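Local structure of nicking enzyme (Staphylococcus aureus, 4HTE) at residues A[113-118]-A[130-135]; A[331-336]-A[346-351]. The protein probably nicks plasmid DNA at the origin of transfer as a conjugative relaxase, this chain being its largely helical C-terminal portion. All coordinates share one frame; numbering follows the deposited sequence.

Interaction 1 (A[113-118]-A[130-135])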
loop_
_atom_site.group_PDB
_atom_site.type_symbol
_atom_site.label_atom_id
_atom_site.label_comp_id
_atom_site.label_asym_id
_atom_site.label_seq_id
_atom_site.Cartn_x
_atom_site.Cartn_y
_atom_site.Cartn_z
ATOM N N ILE A 113 7.966 5.801 19.749
ATOM C CA ILE A 113 6.805 5.096 20.277
ATOM C C ILE A 113 6.688 3.705 19.667
ATOM O O ILE A 113 6.510 2.718 20.381
ATOM C CB ILE A 113 5.512 5.871 19.993
ATOM C CG1 ILE A 113 5.471 7.149 20.830
ATOM C CG2 ILE A 113 4.301 5.007 20.303
ATOM C CD1 ILE A 113 4.508 8.184 20.305
ATOM N N PHE A 114 6.784 3.634 18.343
ATOM C CA PHE A 114 6.696 2.359 17.642
ATOM C C PHE A 114 7.767 1.398 18.144
ATOM O O PHE A 114 7.477 0.253 18.485
ATOM C CB PHE A 114 6.845 2.564 16.133
ATOM C CG PHE A 114 6.612 1.316 15.326
ATOM C CD1 PHE A 114 5.324 0.885 15.047
ATOM C CD2 PHE A 114 7.679 0.576 14.839
ATOM C CE1 PHE A 114 5.104 -0.260 14.303
ATOM C CE2 PHE A 114 7.463 -0.571 14.092
ATOM C CZ PHE A 114 6.174 -0.987 13.825
ATOM N N ILE A 115 9.007 1.876 18.192
ATOM C CA ILE A 115 10.127 1.054 18.627
ATOM C C ILE A 115 9.958 0.631 20.080
ATOM O O ILE A 115 10.114 -0.540 20.417
ATOM C CB ILE A 115 11.461 1.803 18.472
ATOM C CG1 ILE A 115 11.685 2.175 17.004
ATOM C CG2 ILE A 115 12.609 0.955 18.997
ATOM C CD1 ILE A 115 13.038 2.774 16.709
ATOM N N THR A 116 9.637 1.597 20.932
ATOM C CA THR A 116 9.433 1.340 22.350
ATOM C C THR A 116 8.437 0.207 22.557
ATOM O O THR A 116 8.696 -0.731 23.307
ATOM C CB THR A 116 8.904 2.593 23.072
ATOM O OG1 THR A 116 9.929 3.593 23.115
ATOM C CG2 THR A 116 8.467 2.257 24.495
ATOM N N ARG A 117 7.299 0.303 21.880
ATOM C CA ARG A 117 6.209 -0.645 22.062
ATOM C C ARG A 117 6.538 -2.030 21.516
ATOM O O ARG A 117 6.076 -3.040 22.047
ATOM C CB ARG A 117 4.952 -0.109 21.385
ATOM C CG ARG A 117 4.411 1.153 22.030
ATOM C CD ARG A 117 3.823 0.860 23.399
ATOM N NE ARG A 117 2.682 -0.044 23.303
ATOM C CZ ARG A 117 2.001 -0.512 24.342
ATOM N NH1 ARG A 117 2.337 -0.173 25.579
ATOM N NH2 ARG A 117 0.975 -1.326 24.141
ATOM N N THR A 118 7.333 -2.074 20.455
ATOM C CA THR A 118 7.680 -3.339 19.826
ATOM C C THR A 118 8.672 -4.113 20.687
ATOM O O THR A 118 8.568 -5.331 20.821
ATOM C CB THR A 118 8.280 -3.122 18.426
ATOM O OG1 THR A 118 8.121 -1.752 18.043
ATOM C CG2 THR A 118 7.587 -4.011 17.402
ATOM N N ASN A 130 22.465 -0.746 16.087
ATOM C CA ASN A 130 22.328 -1.160 14.693
ATOM C C ASN A 130 20.970 -1.795 14.415
ATOM O O ASN A 130 20.318 -1.479 13.420
ATOM C CB ASN A 130 23.442 -2.143 14.321
ATOM N N GLU A 131 20.551 -2.692 15.300
ATOM C CA GLU A 131 19.281 -3.387 15.141
ATOM C C GLU A 131 18.095 -2.432 15.273
ATOM O O GLU A 131 17.010 -2.706 14.757
ATOM C CB GLU A 131 19.163 -4.513 16.172
ATOM N N LEU A 132 18.304 -1.310 15.959
ATOM C CA LEU A 132 17.232 -0.343 16.181
ATOM C C LEU A 132 16.885 0.408 14.898
ATOM O O LEU A 132 15.818 1.009 14.790
ATOM C CB LEU A 132 17.629 0.654 17.270
ATOM C CG LEU A 132 16.473 1.135 18.147
ATOM C CD1 LEU A 132 15.984 0.006 19.046
ATOM C CD2 LEU A 132 16.885 2.341 18.973
ATOM N N GLU A 133 17.797 0.383 13.932
ATOM C CA GLU A 133 17.542 0.994 12.632
ATOM C C GLU A 133 16.578 0.141 11.812
ATOM O O GLU A 133 15.744 0.667 11.076
ATOM C CB GLU A 133 18.858 1.184 11.869
ATOM C CG GLU A 133 18.714 1.259 10.353
ATOM C CD GLU A 133 17.872 2.434 9.890
ATOM O OE1 GLU A 133 17.199 3.061 10.736
ATOM O OE2 GLU A 133 17.886 2.732 8.677
ATOM N N ASP A 134 16.699 -1.176 11.951
ATOM C CA ASP A 134 15.881 -2.116 11.188
ATOM C C ASP A 134 14.410 -2.070 11.594
ATOM O O ASP A 134 13.521 -2.158 10.749
ATOM C CB ASP A 134 16.417 -3.540 11.363
ATOM C CG ASP A 134 17.605 -3.832 10.466
ATOM O OD1 ASP A 134 17.581 -3.415 9.287
ATOM O OD2 ASP A 134 18.559 -4.484 10.942
ATOM N N ILE A 135 14.156 -1.935 12.891
ATOM C CA ILE A 135 12.791 -1.975 13.401
ATOM C C ILE A 135 11.954 -0.836 12.817
ATOM O O ILE A 135 10.763 -1.005 12.562
ATOM C CB ILE A 135 12.767 -1.927 14.947
ATOM C CG1 ILE A 135 11.425 -2.431 15.487
ATOM C CG2 ILE A 135 13.061 -0.528 15.435
ATOM C CD1 ILE A 135 10.353 -1.366 15.610
#
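I135 carries CG1 anti to its backbone N (chi1 -161°), which sends the branch ending in CD1 toward F114 and T118 and leaves CG2 to meet I115. In I115 it is CG1 that lies beside the backbone N (chi1 -60°), which points CG1 and CD1 mainly at I135 and CG2 mainly at L132. CG1 and CD1 of I115 lie on the methyl CG2 of I135, with I115 CG1 3.4 Å from I135 CG2 and I115 CD1 3.5 Å from the same methyl. CG2 of I115 meets L132 CD1 at 3.5 Å, one helical turn before I135, while also lying near I135 CG2.

F114 approaches I135 from the position before I115. Its ring atoms CD2 and CE2 lie against I135 CD1, with F114 CE2 3.4 Å from that methyl, and the approach to the ring is oblique. T118, a turn further on, brings CB to 3.9 Å from I135 CD1. One isoleucine of 130-135 is thus met by three residues of 113-118.

These are consecutive helices of an all-helical fold, 109-122 and 130-152, joined by a loop and turned sharply at the join: the axes of the short segments make an angle of 108° and pass 10.5 Å apart. I115 and I135 stand where the backbones come nearest. Segment 113-118 belongs to the middle helical domain of the nicking enzyme C-terminal region.

No hydrogen bond links the segments; the interface is apolar and mostly buried. Elsewhere on helix 109-122, I113 and R117 touch F88 of helix 64-99, while F114 also meets P41 and I42. L132 is flanked by Y100, Y107 and P127 from neighbouring loops.

Interaction 2 (A[331-336]-A[346-351])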
loop_
_atom_site.group_PDB
_atom_site.type_symbol
_atom_site.label_atom_id
_atom_site.label_comp_id
_atom_site.label_asym_id
_atom_site.label_seq_id
_atom_site.Cartn_x
_atom_site.Cartn_y
_atom_site.Cartn_z
ATOM N N HIS A 331 6.218 -10.234 -18.330
ATOM C CA HIS A 331 7.620 -10.574 -18.124
ATOM C C HIS A 331 7.989 -11.886 -18.800
ATOM O O HIS A 331 9.159 -12.132 -19.085
ATOM C CB HIS A 331 7.938 -10.633 -16.632
ATOM C CG HIS A 331 7.929 -9.291 -15.971
ATOM N ND1 HIS A 331 9.006 -8.434 -16.019
ATOM C CD2 HIS A 331 6.971 -8.652 -15.262
ATOM C CE1 HIS A 331 8.715 -7.325 -15.362
ATOM N NE2 HIS A 331 7.485 -7.432 -14.893
ATOM N N LEU A 332 6.992 -12.725 -19.061
ATOM C CA LEU A 332 7.226 -13.957 -19.799
ATOM C C LEU A 332 7.687 -13.607 -21.206
ATOM O O LEU A 332 8.669 -14.153 -21.705
ATOM C CB LEU A 332 5.953 -14.799 -19.875
ATOM C CG LEU A 332 6.104 -16.291 -19.575
ATOM C CD1 LEU A 332 4.858 -17.048 -20.017
ATOM C CD2 LEU A 332 7.338 -16.881 -20.236
ATOM N N TYR A 333 6.959 -12.696 -21.845
ATOM C CA TYR A 333 7.340 -12.181 -23.154
ATOM C C TYR A 333 8.766 -11.653 -23.081
ATOM O O TYR A 333 9.623 -12.032 -23.878
ATOM C CB TYR A 333 6.375 -11.069 -23.579
ATOM C CG TYR A 333 6.360 -10.742 -25.065
ATOM C CD1 TYR A 333 7.457 -11.000 -25.881
ATOM C CD2 TYR A 333 5.239 -10.167 -25.648
ATOM C CE1 TYR A 333 7.432 -10.695 -27.232
ATOM C CE2 TYR A 333 5.207 -9.860 -26.995
ATOM C CZ TYR A 333 6.305 -10.126 -27.782
ATOM O OH TYR A 333 6.280 -9.822 -29.124
ATOM N N GLN A 334 9.023 -10.784 -22.110
ATOM C CA GLN A 334 10.351 -10.228 -21.913
ATOM C C GLN A 334 11.396 -11.334 -21.846
ATOM O O GLN A 334 12.474 -11.215 -22.424
ATOM C CB GLN A 334 10.382 -9.416 -20.623
ATOM C CG GLN A 334 11.566 -8.490 -20.504
ATOM C CD GLN A 334 11.599 -7.791 -19.167
ATOM O OE1 GLN A 334 11.506 -8.431 -18.122
ATOM N NE2 GLN A 334 11.709 -6.469 -19.191
ATOM N N GLU A 335 11.070 -12.406 -21.132
ATOM C CA GLU A 335 11.968 -13.548 -21.001
ATOM C C GLU A 335 12.242 -14.181 -22.360
ATOM O O GLU A 335 13.394 -14.362 -22.749
ATOM C CB GLU A 335 11.367 -14.600 -20.066
ATOM C CG GLU A 335 12.340 -15.156 -19.043
ATOM C CD GLU A 335 11.852 -16.448 -18.422
ATOM O OE1 GLU A 335 11.823 -16.535 -17.179
ATOM O OE2 GLU A 335 11.498 -17.378 -19.174
ATOM N N SER A 336 11.173 -14.521 -23.073
ATOM C CA SER A 336 11.285 -15.155 -24.381
ATOM C C SER A 336 12.151 -14.331 -25.325
ATOM O O SER A 336 13.060 -14.857 -25.967
ATOM C CB SER A 336 9.899 -15.344 -24.996
ATOM O OG SER A 336 9.072 -16.124 -24.152
ATOM N N ASP A 346 6.470 -16.322 -30.150
ATOM C CA ASP A 346 5.483 -16.292 -31.228
ATOM C C ASP A 346 4.077 -16.576 -30.706
ATOM O O ASP A 346 3.120 -15.896 -31.082
ATOM C CB ASP A 346 5.845 -17.306 -32.319
ATOM C CG ASP A 346 6.913 -16.791 -33.269
ATOM O OD1 ASP A 346 7.870 -17.542 -33.554
ATOM O OD2 ASP A 346 6.792 -15.639 -33.737
ATOM N N ASN A 347 3.954 -17.583 -29.846
ATOM C CA ASN A 347 2.671 -17.907 -29.230
ATOM C C ASN A 347 2.097 -16.711 -28.478
ATOM O O ASN A 347 0.897 -16.444 -28.539
ATOM C CB ASN A 347 2.813 -19.094 -28.271
ATOM C CG ASN A 347 3.047 -20.408 -28.994
ATOM O OD1 ASN A 347 2.842 -20.511 -30.202
ATOM N ND2 ASN A 347 3.465 -21.426 -28.248
ATOM N N ILE A 348 2.963 -15.992 -27.770
ATOM C CA ILE A 348 2.542 -14.832 -26.993
ATOM C C ILE A 348 2.123 -13.681 -27.905
ATOM O O ILE A 348 1.204 -12.929 -27.584
ATOM C CB ILE A 348 3.661 -14.356 -26.044
ATOM C CG1 ILE A 348 4.015 -15.466 -25.050
ATOM C CG2 ILE A 348 3.227 -13.098 -25.302
ATOM C CD1 ILE A 348 5.137 -15.114 -24.100
ATOM N N GLU A 349 2.807 -13.544 -29.038
ATOM C CA GLU A 349 2.472 -12.514 -30.016
ATOM C C GLU A 349 1.089 -12.765 -30.614
ATOM O O GLU A 349 0.347 -11.824 -30.899
ATOM C CB GLU A 349 3.525 -12.461 -31.129
ATOM C CG GLU A 349 4.869 -11.881 -30.697
ATOM C CD GLU A 349 5.925 -11.959 -31.786
ATOM O OE1 GLU A 349 5.595 -12.400 -32.907
ATOM O OE2 GLU A 349 7.087 -11.579 -31.522
ATOM N N GLU A 350 0.747 -14.036 -30.800
ATOM C CA GLU A 350 -0.563 -14.409 -31.321
ATOM C C GLU A 350 -1.640 -14.051 -30.301
ATOM O O GLU A 350 -2.736 -13.617 -30.662
ATOM C CB GLU A 350 -0.610 -15.908 -31.630
ATOM N N PHE A 351 -1.314 -14.235 -29.023
ATOM C CA PHE A 351 -2.224 -13.893 -27.932
ATOM C C PHE A 351 -2.508 -12.393 -27.941
ATOM O O PHE A 351 -3.660 -11.971 -28.024
ATOM C CB PHE A 351 -1.628 -14.311 -26.581
ATOM C CG PHE A 351 -2.520 -14.019 -25.396
ATOM C CD1 PHE A 351 -3.338 -15.006 -24.866
ATOM C CD2 PHE A 351 -2.531 -12.763 -24.807
ATOM C CE1 PHE A 351 -4.153 -14.743 -23.776
ATOM C CE2 PHE A 351 -3.344 -12.495 -23.717
ATOM C CZ PHE A 351 -4.155 -13.488 -23.202
#
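I348 supplies most of the apolar contact, reaching from helix 342-351 toward helix 327-339 with its two branches on different targets. Its CG2 methyl meets the Y333 ring obliquely, 3.6 Å from Y333 CD2. The longer branch, ending in CD1, comes over the backbone between L332 and Y333, with I348 CD1 4.3 Å from L332 CB and 4.1 Å from S336 OG. Anti placement of CG in Y333 (chi1 -161°) carries the ring along the flank of I348 and on toward E349.

The polar part sits at the exposed margin. The extended E349 side chain runs at about a right angle to Y333, its carboxylate plane turned 46° from the ring. There the hydroxyl Y333 OH and the carboxylate oxygen E349 OE2 are 3.1 Å apart, and the methylene CG of E349 lies beside the same hydroxyl, adding an apolar element to the meeting.

Within 331-336, a side-chain hydrogen bond is local to the helix. S336 OG donates to L332 O at 3.2 Å, from above the carbonyl plane, and that oxygen also accepts from S336 N, so two donors grip it.

The segments run roughly antiparallel, at 142°, as the two arms of an alpha-alpha hairpin. Helix 278-293 packs beside it, E335 making a salt bridge to R281 and N347 a hydrogen bond to T285. The L332 side chain is about 6 Å from that of D328, which with D320 has been seen to bind calcium in this protein. Apolar matching of I348 to Y333 and L332 therefore joins the hairpin arms, while the exposed E349 and the partly exposed Y333 place the polar atoms at the margin, where water could probably compete.

Overall arrangement
The two contacts come in series along the chain: both segments of interaction 1 precede both of interaction 2. Each joins helices that follow one another in sequence, 109-122 with 130-152 in the first and 327-339 with 342-351 in the second, and they share no helix. Their centres are about 45 Å apart, their nearest atoms about 26 Å, and the chain's centre falls between them. Interaction 1 involves the middle helical domain, away from the calcium-binding residues; interaction 2 lies at the C-terminal end, close to D328. Both are thus local contacts between successive helices, far apart in an elongated, strand-free part of the relaxase.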